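Local coordinates for choline kinase (Cryptosporidium parvum, PDB 3MES), which probably phosphorylates choline, and perhaps ethanolamine, with ATP as a member of the choline/ethanolamine kinase family, at residues Phe391-Tyr394 / Ala395-Phe399; Phe302-Tyr305 / Ile306-Tyr309; His266-Gln270 / Glu271-Leu275; Tyr225-Ile228 / Leu229-Asp233. All blocks are in the same frame, centred on the assembly; numbering follows the deposited sequence.

In the fold
Interactions 1, 2 and 3 gather round the bound decamethonium, while interaction 4 lies behind interaction 1, away from the ligand. Interactions 2 and 3, whose centres are 11 Å apart, share one magnesium ion: Glu304 and Tyr307 supply ligands from 302-309 and Glu271 from 266-275. Both also touch the decamethonium ion and the N-propyl-tartramic acid. Interaction 1 joins this site through its tyrosine, with Tyr394 OH 3.1 Å from Tyr309 OH, a probable hydrogen bond. Behind it, Phe399 CG packs 3.6 Å from Ile228 CG1, bringing in helix 222-231. Interactions 3 and 4 do not touch; their centres are 27 Å apart.

Interaction 1 (Phe391-Tyr394 / Ala395-Phe399); sequences FTEY and ANTRF
Tyr394 and Arg398, one helical turn apart, run side by side in the same direction. The arginine folds back over the phenol: CG, anti to the carbonyl carbon (chi1 -59°), lies over one face of the ring, 3.9 Å from its centroid, in a CH-pi contact displaced toward the rim. Bends at chi2 and chi3 then carry CD and the guanidinium to the hydroxyl, with Arg398 CD 3.6 Å from Tyr394 CZ. The guanidinium turns steeply to the ring, their planes 75° apart, and NH1 donates to Tyr394 OH at 2.8 Å, with the phenol oxygen close to the guanidinium plane. This i to i+4 pair sits near the start of helix 391-411, at the wall of the decamethonium pocket that Tyr394 helps to form. The other two nitrogens of Arg398 are also engaged, NE by His368 and NH2 by Ser367, which fixes the guanidinium from the side of helix 364-376. On a neighbouring face of the helix, Thr397 OG1 bonds back to Glu393 O at 2.9 Å. That carbonyl also receives Thr397 N, and the two donors approach from opposite faces of its plane. The methyl of Ala395 rests 3.5 Å from Phe391 O and also touches Ser375.

Interaction 2 (Phe302-Tyr305 / Ile306-Tyr309); sequences FCEY and IYDY. With MG (magnesium ion), chain M; DME (decamethonium ion), chain K; PT3 (N-propyl-tartramic acid), chain L.
Cys303 to Ile306 form a type I beta turn, closed by Ile306 N to Cys303 O at 2.9 Å, and Tyr307 N then bonds to Glu304 O at 3.2 Å. The turn and the residue after it lead the chain out of helix 294-303 and set two backbone carbonyls round a magnesium ion, Glu304 O and Tyr307 O, each 2.3 Å from the metal. Glu304 adds its side chain: bent at chi2 (-67°), it curls back to bring OE1 to 2.5 Å from the same ion. Glu271 completes the protein ligands from another loop. The carboxylate oxygen has a second partner, for Tyr309 OH donates to Glu304 OE1 at 2.6 Å on the syn lone pair. Carboxylate and ring planes stand 63° apart, with the acid at the ring's edge. Metal and phenol together should therefore hold the carboxylate in one rotation, while its other oxygen, OE2, lies 3.3 Å from decamethonium C18, a methyl of the cationic head. The Tyr309 ring is sandwiched: decamethonium C9 lies over one face and Tyr307 O over the other. Around the site, Tyr307 reaches helix 391-411, its OH bonded to His401, and strand 307-308 pairs antiparallel with 318-319, while Cys303 packs against helix 364-376.

Interaction 3 (His266-Gln270 / Glu271-Leu275); sequences HNDLQ and ENNLL. With MG (magnesium ion), chain M; PT3 (N-propyl-tartramic acid), chain L; DME (decamethonium ion), chain K.
His266 presents the edge of its ring to the amide of Asn273, with His266 CE1 4.2 Å from Asn273 ND2. Its ND1 accepts from Asp268 N in the ring plane, and NE2 is bonded to Ile284 O, so both ring nitrogens are held. Asp268 receives the main bond from the second segment: Asn273 ND2 donates to Asp268 O at 3.2 Å, nearly straight (163°) and in the plane of the amide. Gln270 N reaches the same carbonyl from the opposite face, closing an inverse gamma turn centred on Leu269. The Asn273 amide is shared with Asp285 OD1, while the Asp268 carboxylate, almost perpendicular to it, puts OD2 3.1 Å from O41 of N-propyl-tartramic acid and OD1 3.4 Å from decamethonium C16. Leu269 lies on the apolar side, where CD1 rests over the centre of the His266 ring and meets Leu274 CD2 at 3.4 Å. Gln270 O accepts from Asn273 N at 2.8 Å. Immediately beyond, Glu271 has CG between its backbone N and carbonyl carbon (chi1 64°), and its bent chain delivers OE2 to the magnesium ion at 2.4 Å. His266, Asp268 and Asn273 fit Brenner's phosphotransferase motif, HxDxxxxN, shared by choline kinases and other kinase-like phosphotransferases; here the loop joins the ligand pocket to a metal site.

Interaction 4 (Tyr225-Ile228 / Leu229-Asp233); sequences YSKI and LEEID
Lys227 reaches along the helix surface to Glu231, one turn on. From its CB the chain leaves with CG anti to the backbone N (chi1 -170°), then bends at chi2 to run toward the following turn. CD passes 4.2 Å from Glu230 OE2, and CE comes within 3.9 Å of one carboxylate oxygen each of Glu230 and Glu231. A last bend at chi4 brings NZ to Glu231 OE2 at 3.2 Å, a salt bridge met on the anti side of the carboxylate and 21° out of its plane. Glu230 OE2 is too distant from NZ for contact, though its opposite charge may add some attraction. The other oxygen of Glu231, OE1, bonds to Tyr402 OH, so the acid ties helix 222-231 to helix 391-411. Round the cylinder, Leu229 CG sits over one face of the Tyr225 ring, toward its rim, with Leu229 CD1 3.3 Å from Tyr225 CE2; both side chains also touch Lys210 of helix 198-214. Ile228 faces Phe399 and Tyr402. These i to i+4 pairs are those of an amphipathic alpha-helix: helix 222-231 has an ion pair bordering helix 391-411 and apolar side chains packed on helices 198-214, 364-376 and 391-411.

Interaction 1 (Phe391-Tyr394 / Ala395-Phe399)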
loop_
_atom_site.group_PDB
_atom_site.type_symbol
_atom_site.label_atom_id
_atom_site.label_comp_id
_atom_site.label_asym_id
_atom_site.label_seq_id
_atom_site.Cartn_x
_atom_site.Cartn_y
_atom_site.Cartn_z
ATOM N N PHE B 391 -6.180 -30.227 14.629
ATOM C CA PHE B 391 -4.907 -30.325 13.921
ATOM C C PHE B 391 -4.811 -31.546 13.009
ATOM O O PHE B 391 -4.180 -31.485 11.956
ATOM C CB PHE B 391 -3.743 -30.315 14.914
ATOM C CG PHE B 391 -3.618 -29.032 15.687
ATOM C CD1 PHE B 391 -2.907 -27.962 15.168
ATOM C CD2 PHE B 391 -4.215 -28.894 16.932
ATOM C CE1 PHE B 391 -2.791 -26.779 15.876
ATOM C CE2 PHE B 391 -4.103 -27.714 17.643
ATOM C CZ PHE B 391 -3.391 -26.656 17.114
ATOM N N THR B 392 -5.427 -32.651 13.417
ATOM C CA THR B 392 -5.385 -33.877 12.620
ATOM C C THR B 392 -6.211 -33.740 11.346
ATOM O O THR B 392 -5.771 -34.129 10.263
ATOM C CB THR B 392 -5.893 -35.098 13.410
ATOM O OG1 THR B 392 -5.092 -35.283 14.584
ATOM C CG2 THR B 392 -5.811 -36.348 12.555
ATOM N N GLU B 393 -7.412 -33.189 11.479
ATOM C CA GLU B 393 -8.279 -32.993 10.325
ATOM C C GLU B 393 -7.673 -31.972 9.371
ATOM O O GLU B 393 -7.815 -32.089 8.152
ATOM C CB GLU B 393 -9.676 -32.546 10.762
ATOM C CG GLU B 393 -10.692 -32.514 9.630
ATOM C CD GLU B 393 -10.818 -33.852 8.927
ATOM O OE1 GLU B 393 -10.596 -34.893 9.584
ATOM O OE2 GLU B 393 -11.136 -33.865 7.720
ATOM N N TYR B 394 -6.995 -30.970 9.925
ATOM C CA TYR B 394 -6.365 -29.943 9.103
ATOM C C TYR B 394 -5.206 -30.517 8.298
ATOM O O TYR B 394 -4.994 -30.139 7.148
ATOM C CB TYR B 394 -5.879 -28.766 9.952
ATOM C CG TYR B 394 -5.185 -27.699 9.138
ATOM C CD1 TYR B 394 -5.902 -26.877 8.280
ATOM C CD2 TYR B 394 -3.811 -27.518 9.220
ATOM C CE1 TYR B 394 -5.274 -25.906 7.528
ATOM C CE2 TYR B 394 -3.174 -26.545 8.474
ATOM C CZ TYR B 394 -3.911 -25.742 7.630
ATOM O OH TYR B 394 -3.284 -24.771 6.886
ATOM N N ALA B 395 -4.459 -31.427 8.913
ATOM C CA ALA B 395 -3.353 -32.089 8.237
ATOM C C ALA B 395 -3.877 -32.945 7.087
ATOM O O ALA B 395 -3.341 -32.910 5.980
ATOM C CB ALA B 395 -2.562 -32.934 9.218
ATOM N N ASN B 396 -4.929 -33.711 7.360
ATOM C CA ASN B 396 -5.583 -34.512 6.332
ATOM C C ASN B 396 -5.940 -33.659 5.124
ATOM O O ASN B 396 -5.820 -34.096 3.981
ATOM C CB ASN B 396 -6.856 -35.157 6.885
ATOM C CG ASN B 396 -6.571 -36.348 7.774
ATOM O OD1 ASN B 396 -7.457 -36.838 8.473
ATOM N ND2 ASN B 396 -5.331 -36.825 7.747
ATOM N N THR B 397 -6.380 -32.436 5.391
ATOM C CA THR B 397 -6.796 -31.530 4.331
ATOM C C THR B 397 -5.607 -31.059 3.496
ATOM O O THR B 397 -5.631 -31.150 2.267
ATOM C CB THR B 397 -7.567 -30.323 4.898
ATOM O OG1 THR B 397 -8.674 -30.793 5.677
ATOM C CG2 THR B 397 -8.087 -29.441 3.773
ATOM N N ARG B 398 -4.565 -30.569 4.162
ATOM C CA ARG B 398 -3.376 -30.106 3.452
ATOM C C ARG B 398 -2.783 -31.227 2.600
ATOM O O ARG B 398 -2.372 -30.998 1.461
ATOM C CB ARG B 398 -2.324 -29.559 4.421
ATOM C CG ARG B 398 -2.797 -28.398 5.285
ATOM C CD ARG B 398 -3.479 -27.305 4.467
ATOM N NE ARG B 398 -2.646 -26.799 3.378
ATOM C CZ ARG B 398 -1.855 -25.733 3.464
ATOM N NH1 ARG B 398 -1.769 -25.052 4.599
ATOM N NH2 ARG B 398 -1.143 -25.351 2.412
ATOM N N PHE B 399 -2.743 -32.435 3.155
ATOM C CA PHE B 399 -2.240 -33.589 2.417
ATOM C C PHE B 399 -3.134 -33.876 1.215
ATOM O O PHE B 399 -2.658 -33.986 0.090
ATOM C CB PHE B 399 -2.143 -34.829 3.313
ATOM C CG PHE B 399 -1.095 -34.725 4.388
ATOM C CD1 PHE B 399 -0.010 -33.875 4.240
ATOM C CD2 PHE B 399 -1.182 -35.494 5.535
ATOM C CE1 PHE B 399 0.956 -33.781 5.223
ATOM C CE2 PHE B 399 -0.219 -35.408 6.521
ATOM C CZ PHE B 399 0.854 -34.549 6.364
#

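Interaction 2 (Phe302-Tyr305 / Ile306-Tyr309)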
loop_
_atom_site.group_PDB
_atom_site.type_symbol
_atom_site.label_atom_id
_atom_site.label_comp_id
_atom_site.label_asym_id
_atom_site.label_seq_id
_atom_site.Cartn_x
_atom_site.Cartn_y
_atom_site.Cartn_z
ATOM N N PHE B 302 -0.518 -17.571 -1.452
ATOM C CA PHE B 302 -1.578 -17.942 -2.383
ATOM C C PHE B 302 -2.451 -19.046 -1.797
ATOM O O PHE B 302 -3.669 -19.037 -1.965
ATOM C CB PHE B 302 -1.008 -18.383 -3.739
ATOM C CG PHE B 302 -0.476 -17.254 -4.576
ATOM C CD1 PHE B 302 -0.827 -15.944 -4.302
ATOM C CD2 PHE B 302 0.354 -17.505 -5.655
ATOM C CE1 PHE B 302 -0.344 -14.903 -5.075
ATOM C CE2 PHE B 302 0.837 -16.471 -6.436
ATOM C CZ PHE B 302 0.488 -15.168 -6.148
ATOM N N CYS B 303 -1.828 -19.991 -1.100
ATOM C CA CYS B 303 -2.553 -21.131 -0.541
ATOM C C CYS B 303 -3.525 -20.743 0.572
ATOM O O CYS B 303 -4.571 -21.372 0.738
ATOM C CB CYS B 303 -1.581 -22.191 -0.022
ATOM S SG CYS B 303 -0.849 -23.238 -1.297
ATOM N N GLU B 304 -3.170 -19.721 1.344
ATOM C CA GLU B 304 -4.005 -19.296 2.464
ATOM C C GLU B 304 -5.339 -18.748 1.977
ATOM O O GLU B 304 -6.267 -18.556 2.763
ATOM C CB GLU B 304 -3.277 -18.261 3.323
ATOM C CG GLU B 304 -2.166 -18.845 4.175
ATOM C CD GLU B 304 -2.691 -19.776 5.252
ATOM O OE1 GLU B 304 -3.924 -19.810 5.459
ATOM O OE2 GLU B 304 -1.874 -20.470 5.892
ATOM N N TYR B 305 -5.432 -18.494 0.678
ATOM C CA TYR B 305 -6.696 -18.091 0.081
ATOM C C TYR B 305 -7.746 -19.164 0.344
ATOM O O TYR B 305 -8.944 -18.883 0.371
ATOM C CB TYR B 305 -6.537 -17.871 -1.427
ATOM C CG TYR B 305 -6.046 -16.489 -1.799
ATOM C CD1 TYR B 305 -6.876 -15.591 -2.457
ATOM C CD2 TYR B 305 -4.757 -16.081 -1.485
ATOM C CE1 TYR B 305 -6.434 -14.327 -2.798
ATOM C CE2 TYR B 305 -4.307 -14.819 -1.822
ATOM C CZ TYR B 305 -5.148 -13.947 -2.477
ATOM O OH TYR B 305 -4.701 -12.688 -2.810
ATOM N N ILE B 306 -7.278 -20.389 0.557
ATOM C CA ILE B 306 -8.154 -21.549 0.691
ATOM C C ILE B 306 -8.601 -21.816 2.128
ATOM O O ILE B 306 -9.653 -22.413 2.354
ATOM C CB ILE B 306 -7.463 -22.820 0.161
ATOM C CG1 ILE B 306 -7.113 -22.661 -1.322
ATOM C CG2 ILE B 306 -8.341 -24.041 0.392
ATOM C CD1 ILE B 306 -6.138 -23.710 -1.841
ATOM N N TYR B 307 -7.806 -21.373 3.098
ATOM C CA TYR B 307 -8.055 -21.744 4.490
ATOM C C TYR B 307 -8.525 -20.591 5.370
ATOM O O TYR B 307 -7.836 -19.585 5.532
ATOM C CB TYR B 307 -6.822 -22.435 5.079
ATOM C CG TYR B 307 -6.306 -23.513 4.159
ATOM C CD1 TYR B 307 -6.975 -24.725 4.038
ATOM C CD2 TYR B 307 -5.178 -23.308 3.379
ATOM C CE1 TYR B 307 -6.518 -25.709 3.181
ATOM C CE2 TYR B 307 -4.717 -24.287 2.519
ATOM C CZ TYR B 307 -5.392 -25.484 2.423
ATOM O OH TYR B 307 -4.936 -26.461 1.569
ATOM N N ASP B 308 -9.718 -20.758 5.927
ATOM C CA ASP B 308 -10.313 -19.778 6.821
ATOM C C ASP B 308 -10.290 -20.338 8.236
ATOM O O ASP B 308 -10.965 -21.323 8.527
ATOM C CB ASP B 308 -11.751 -19.491 6.390
ATOM C CG ASP B 308 -12.356 -18.302 7.108
ATOM O OD1 ASP B 308 -11.606 -17.539 7.752
ATOM O OD2 ASP B 308 -13.588 -18.129 7.021
ATOM N N TYR B 309 -9.508 -19.713 9.112
ATOM C CA TYR B 309 -9.368 -20.183 10.488
ATOM C C TYR B 309 -10.289 -19.431 11.443
ATOM O O TYR B 309 -10.058 -19.408 12.650
ATOM C CB TYR B 309 -7.913 -20.066 10.954
ATOM C CG TYR B 309 -6.912 -20.540 9.923
ATOM C CD1 TYR B 309 -6.815 -21.883 9.587
ATOM C CD2 TYR B 309 -6.071 -19.642 9.281
ATOM C CE1 TYR B 309 -5.907 -22.319 8.641
ATOM C CE2 TYR B 309 -5.162 -20.067 8.338
ATOM C CZ TYR B 309 -5.083 -21.405 8.020
ATOM O OH TYR B 309 -4.176 -21.831 7.076
HETATM MG MG MG M . -5.934 -18.452 5.076
HETATM N N1 DME K . -8.356 -17.440 15.672
HETATM C C2 DME K . -7.986 -18.626 16.463
HETATM C C3 DME K . -6.616 -19.144 16.012
HETATM C C4 DME K . -6.372 -20.569 16.522
HETATM C C5 DME K . -4.979 -21.075 16.131
HETATM C C6 DME K . -4.873 -21.316 14.621
HETATM C C7 DME K . -4.642 -22.799 14.306
HETATM C C8 DME K . -3.331 -23.006 13.544
HETATM C C9 DME K . -3.553 -23.017 12.030
HETATM C C10 DME K . -2.440 -22.249 11.310
HETATM C C11 DME K . -2.125 -22.883 9.955
HETATM N N12 DME K . -0.995 -22.184 9.322
HETATM C C13 DME K . -9.805 -17.450 15.409
HETATM C C14 DME K . -8.003 -16.227 16.427
HETATM C C15 DME K . -7.631 -17.457 14.392
HETATM C C16 DME K . -1.302 -20.754 9.178
HETATM C C17 DME K . 0.203 -22.344 10.161
HETATM C C18 DME K . -0.758 -22.762 7.988
HETATM O O1 PT3 L . 1.905 -18.142 14.771
HETATM O O11 PT3 L . 2.067 -19.934 16.094
HETATM C C1 PT3 L . 1.470 -19.200 15.276
HETATM C C2 PT3 L . 0.081 -19.643 14.826
HETATM O O2 PT3 L . -0.334 -20.813 15.536
HETATM C C3 PT3 L . 0.149 -19.932 13.330
HETATM O O3 PT3 L . -0.234 -21.284 13.070
HETATM C C4 PT3 L . -0.798 -18.968 12.634
HETATM O O41 PT3 L . -0.530 -18.515 11.524
HETATM N N4 PT3 L . -1.882 -18.655 13.341
HETATM C C41 PT3 L . -2.901 -17.722 12.837
HETATM C C42 PT3 L . -4.191 -17.878 13.646
HETATM C C43 PT3 L . -5.356 -18.281 12.741
#

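Interaction 3 (His266-Gln270 / Glu271-Leu275)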
loop_
_atom_site.group_PDB
_atom_site.type_symbol
_atom_site.label_atom_id
_atom_site.label_comp_id
_atom_site.label_asym_id
_atom_site.label_seq_id
_atom_site.Cartn_x
_atom_site.Cartn_y
_atom_site.Cartn_z
ATOM N N HIS B 266 8.919 -14.570 4.947
ATOM C CA HIS B 266 8.072 -14.581 6.131
ATOM C C HIS B 266 7.721 -16.021 6.493
ATOM O O HIS B 266 7.838 -16.428 7.652
ATOM C CB HIS B 266 6.796 -13.782 5.872
ATOM C CG HIS B 266 5.920 -13.638 7.078
ATOM N ND1 HIS B 266 5.048 -14.625 7.486
ATOM C CD2 HIS B 266 5.781 -12.623 7.963
ATOM C CE1 HIS B 266 4.408 -14.223 8.570
ATOM N NE2 HIS B 266 4.835 -13.012 8.881
ATOM N N ASN B 267 7.277 -16.777 5.491
ATOM C CA ASN B 267 7.053 -18.217 5.626
ATOM C C ASN B 267 5.731 -18.620 6.284
ATOM O O ASN B 267 5.468 -19.804 6.488
ATOM C CB ASN B 267 8.231 -18.878 6.346
ATOM C CG ASN B 267 9.454 -19.020 5.453
ATOM O OD1 ASN B 267 9.332 -19.251 4.251
ATOM N ND2 ASN B 267 10.638 -18.886 6.041
ATOM N N ASP B 268 4.898 -17.638 6.607
ATOM C CA ASP B 268 3.621 -17.912 7.255
ATOM C C ASP B 268 2.701 -16.716 7.092
ATOM O O ASP B 268 1.910 -16.400 7.984
ATOM C CB ASP B 268 3.832 -18.203 8.745
ATOM C CG ASP B 268 2.545 -18.595 9.456
ATOM O OD1 ASP B 268 1.663 -19.204 8.816
ATOM O OD2 ASP B 268 2.421 -18.301 10.666
ATOM N N LEU B 269 2.810 -16.046 5.951
ATOM C CA LEU B 269 2.053 -14.823 5.729
ATOM C C LEU B 269 0.593 -15.124 5.415
ATOM O O LEU B 269 0.156 -15.010 4.272
ATOM C CB LEU B 269 2.684 -13.984 4.615
ATOM C CG LEU B 269 2.237 -12.520 4.563
ATOM C CD1 LEU B 269 2.471 -11.838 5.906
ATOM C CD2 LEU B 269 2.951 -11.773 3.448
ATOM N N GLN B 270 -0.150 -15.515 6.446
ATOM C CA GLN B 270 -1.583 -15.774 6.325
ATOM C C GLN B 270 -2.385 -14.542 6.756
ATOM O O GLN B 270 -1.828 -13.609 7.334
ATOM C CB GLN B 270 -1.963 -17.032 7.122
ATOM C CG GLN B 270 -3.321 -17.000 7.800
ATOM C CD GLN B 270 -3.211 -16.969 9.314
ATOM O OE1 GLN B 270 -2.141 -17.201 9.873
ATOM N NE2 GLN B 270 -4.321 -16.695 9.983
ATOM N N GLU B 271 -3.681 -14.530 6.461
ATOM C CA GLU B 271 -4.489 -13.324 6.651
ATOM C C GLU B 271 -4.484 -12.789 8.086
ATOM O O GLU B 271 -4.508 -11.579 8.305
ATOM C CB GLU B 271 -5.926 -13.535 6.159
ATOM C CG GLU B 271 -6.712 -14.594 6.917
ATOM C CD GLU B 271 -6.397 -15.999 6.447
ATOM O OE1 GLU B 271 -6.958 -16.955 7.020
ATOM O OE2 GLU B 271 -5.590 -16.146 5.504
ATOM N N ASN B 272 -4.455 -13.690 9.060
ATOM C CA ASN B 272 -4.439 -13.278 10.461
ATOM C C ASN B 272 -3.111 -12.654 10.880
ATOM O O ASN B 272 -2.996 -12.090 11.969
ATOM C CB ASN B 272 -4.805 -14.448 11.372
ATOM C CG ASN B 272 -6.260 -14.847 11.241
ATOM O OD1 ASN B 272 -7.157 -14.035 11.462
ATOM N ND2 ASN B 272 -6.503 -16.102 10.877
ATOM N N ASN B 273 -2.111 -12.752 10.007
ATOM C CA ASN B 273 -0.814 -12.133 10.266
ATOM C C ASN B 273 -0.614 -10.859 9.452
ATOM O O ASN B 273 0.494 -10.321 9.365
ATOM C CB ASN B 273 0.318 -13.129 10.018
ATOM C CG ASN B 273 0.453 -14.132 11.141
ATOM O OD1 ASN B 273 0.013 -13.879 12.261
ATOM N ND2 ASN B 273 1.060 -15.277 10.850
ATOM N N LEU B 274 -1.704 -10.384 8.862
ATOM C CA LEU B 274 -1.706 -9.123 8.141
ATOM C C LEU B 274 -2.735 -8.191 8.768
ATOM O O LEU B 274 -3.940 -8.375 8.591
ATOM C CB LEU B 274 -2.031 -9.353 6.662
ATOM C CG LEU B 274 -0.995 -10.155 5.872
ATOM C CD1 LEU B 274 -1.615 -10.777 4.623
ATOM C CD2 LEU B 274 0.212 -9.286 5.520
ATOM N N LEU B 275 -2.255 -7.199 9.510
ATOM C CA LEU B 275 -3.138 -6.252 10.181
ATOM C C LEU B 275 -3.376 -5.013 9.324
ATOM O O LEU B 275 -2.434 -4.382 8.847
ATOM C CB LEU B 275 -2.562 -5.847 11.539
ATOM C CG LEU B 275 -2.186 -6.993 12.477
ATOM C CD1 LEU B 275 -1.751 -6.459 13.840
ATOM C CD2 LEU B 275 -3.348 -7.961 12.622
HETATM MG MG MG M . -5.934 -18.452 5.076
HETATM O O1 PT3 L . 1.905 -18.142 14.771
HETATM O O11 PT3 L . 2.067 -19.934 16.094
HETATM C C1 PT3 L . 1.470 -19.200 15.276
HETATM C C2 PT3 L . 0.081 -19.643 14.826
HETATM O O2 PT3 L . -0.334 -20.813 15.536
HETATM C C3 PT3 L . 0.149 -19.932 13.330
HETATM O O3 PT3 L . -0.234 -21.284 13.070
HETATM C C4 PT3 L . -0.798 -18.968 12.634
HETATM O O41 PT3 L . -0.530 -18.515 11.524
HETATM N N4 PT3 L . -1.882 -18.655 13.341
HETATM C C41 PT3 L . -2.901 -17.722 12.837
HETATM C C42 PT3 L . -4.191 -17.878 13.646
HETATM C C43 PT3 L . -5.356 -18.281 12.741
HETATM N N1 DME K . -8.356 -17.440 15.672
HETATM C C2 DME K . -7.986 -18.626 16.463
HETATM C C3 DME K . -6.616 -19.144 16.012
HETATM C C4 DME K . -6.372 -20.569 16.522
HETATM C C5 DME K . -4.979 -21.075 16.131
HETATM C C6 DME K . -4.873 -21.316 14.621
HETATM C C7 DME K . -4.642 -22.799 14.306
HETATM C C8 DME K . -3.331 -23.006 13.544
HETATM C C9 DME K . -3.553 -23.017 12.030
HETATM C C10 DME K . -2.440 -22.249 11.310
HETATM C C11 DME K . -2.125 -22.883 9.955
HETATM N N12 DME K . -0.995 -22.184 9.322
HETATM C C13 DME K . -9.805 -17.450 15.409
HETATM C C14 DME K . -8.003 -16.227 16.427
HETATM C C15 DME K . -7.631 -17.457 14.392
HETATM C C16 DME K . -1.302 -20.754 9.178
HETATM C C17 DME K . 0.203 -22.344 10.161
HETATM C C18 DME K . -0.758 -22.762 7.988
#

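Interaction 4 (Tyr225-Ile228 / Leu229-Asp233)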
loop_
_atom_site.group_PDB
_atom_site.type_symbol
_atom_site.label_atom_id
_atom_site.label_comp_id
_atom_site.label_asym_id
_atom_site.label_seq_id
_atom_site.Cartn_x
_atom_site.Cartn_y
_atom_site.Cartn_z
ATOM N N TYR B 225 -1.406 -40.165 4.963
ATOM C CA TYR B 225 -0.144 -39.871 5.627
ATOM C C TYR B 225 0.993 -40.694 5.037
ATOM O O TYR B 225 2.097 -40.190 4.827
ATOM C CB TYR B 225 -0.275 -40.145 7.126
ATOM C CG TYR B 225 1.028 -40.125 7.889
ATOM C CD1 TYR B 225 1.524 -38.944 8.422
ATOM C CD2 TYR B 225 1.755 -41.290 8.089
ATOM C CE1 TYR B 225 2.712 -38.923 9.127
ATOM C CE2 TYR B 225 2.943 -41.279 8.793
ATOM C CZ TYR B 225 3.417 -40.093 9.311
ATOM O OH TYR B 225 4.600 -40.076 10.014
ATOM N N SER B 226 0.711 -41.963 4.768
ATOM C CA SER B 226 1.719 -42.882 4.263
ATOM C C SER B 226 2.167 -42.495 2.857
ATOM O O SER B 226 3.353 -42.571 2.532
ATOM C CB SER B 226 1.183 -44.313 4.276
ATOM O OG SER B 226 2.243 -45.252 4.296
ATOM N N LYS B 227 1.217 -42.073 2.027
ATOM C CA LYS B 227 1.525 -41.669 0.659
ATOM C C LYS B 227 2.355 -40.388 0.635
ATOM O O LYS B 227 3.187 -40.190 -0.250
ATOM C CB LYS B 227 0.242 -41.478 -0.153
ATOM C CG LYS B 227 0.483 -41.287 -1.646
ATOM C CD LYS B 227 0.792 -42.609 -2.330
ATOM C CE LYS B 227 1.608 -42.402 -3.601
ATOM N NZ LYS B 227 1.027 -41.357 -4.488
ATOM N N ILE B 228 2.122 -39.518 1.612
ATOM C CA ILE B 228 2.862 -38.267 1.715
ATOM C C ILE B 228 4.324 -38.525 2.058
ATOM O O ILE B 228 5.217 -37.829 1.574
ATOM C CB ILE B 228 2.245 -37.335 2.775
ATOM C CG1 ILE B 228 0.844 -36.896 2.347
ATOM C CG2 ILE B 228 3.140 -36.122 3.012
ATOM C CD1 ILE B 228 0.814 -36.163 1.025
ATOM N N LEU B 229 4.560 -39.530 2.897
ATOM C CA LEU B 229 5.913 -39.909 3.285
ATOM C C LEU B 229 6.720 -40.388 2.085
ATOM O O LEU B 229 7.937 -40.229 2.045
ATOM C CB LEU B 229 5.880 -40.996 4.359
ATOM C CG LEU B 229 5.430 -40.554 5.752
ATOM C CD1 LEU B 229 5.431 -41.731 6.716
ATOM C CD2 LEU B 229 6.319 -39.432 6.265
ATOM N N GLU B 230 6.035 -40.979 1.111
ATOM C CA GLU B 230 6.688 -41.442 -0.107
ATOM C C GLU B 230 6.979 -40.276 -1.043
ATOM O O GLU B 230 8.039 -40.216 -1.667
ATOM C CB GLU B 230 5.819 -42.477 -0.822
ATOM C CG GLU B 230 5.490 -43.702 0.013
ATOM C CD GLU B 230 4.723 -44.747 -0.775
ATOM O OE1 GLU B 230 4.376 -45.796 -0.194
ATOM O OE2 GLU B 230 4.467 -44.518 -1.976
ATOM N N GLU B 231 6.029 -39.350 -1.135
ATOM C CA GLU B 231 6.171 -38.180 -1.994
ATOM C C GLU B 231 7.363 -37.328 -1.573
ATOM O O GLU B 231 8.060 -36.762 -2.414
ATOM C CB GLU B 231 4.893 -37.337 -1.966
ATOM C CG GLU B 231 3.671 -38.029 -2.545
ATOM C CD GLU B 231 3.655 -38.016 -4.062
ATOM O OE1 GLU B 231 4.065 -36.996 -4.657
ATOM O OE2 GLU B 231 3.223 -39.025 -4.659
ATOM N N ILE B 232 7.592 -37.241 -0.269
ATOM C CA ILE B 232 8.674 -36.421 0.266
ATOM C C ILE B 232 10.036 -36.811 -0.305
ATOM O O ILE B 232 10.903 -35.959 -0.499
ATOM C CB ILE B 232 8.711 -36.471 1.805
ATOM C CG1 ILE B 232 7.470 -35.783 2.378
ATOM C CG2 ILE B 232 9.973 -35.813 2.333
ATOM C CD1 ILE B 232 7.469 -35.660 3.883
ATOM N N ASP B 233 10.219 -38.097 -0.582
ATOM C CA ASP B 233 11.479 -38.585 -1.135
ATOM C C ASP B 233 11.778 -37.972 -2.503
ATOM O O ASP B 233 12.939 -37.823 -2.882
ATOM C CB ASP B 233 11.466 -40.113 -1.237
ATOM C CG ASP B 233 11.485 -40.790 0.120
ATOM O OD1 ASP B 233 12.184 -40.292 1.029
ATOM O OD2 ASP B 233 10.802 -41.827 0.276
#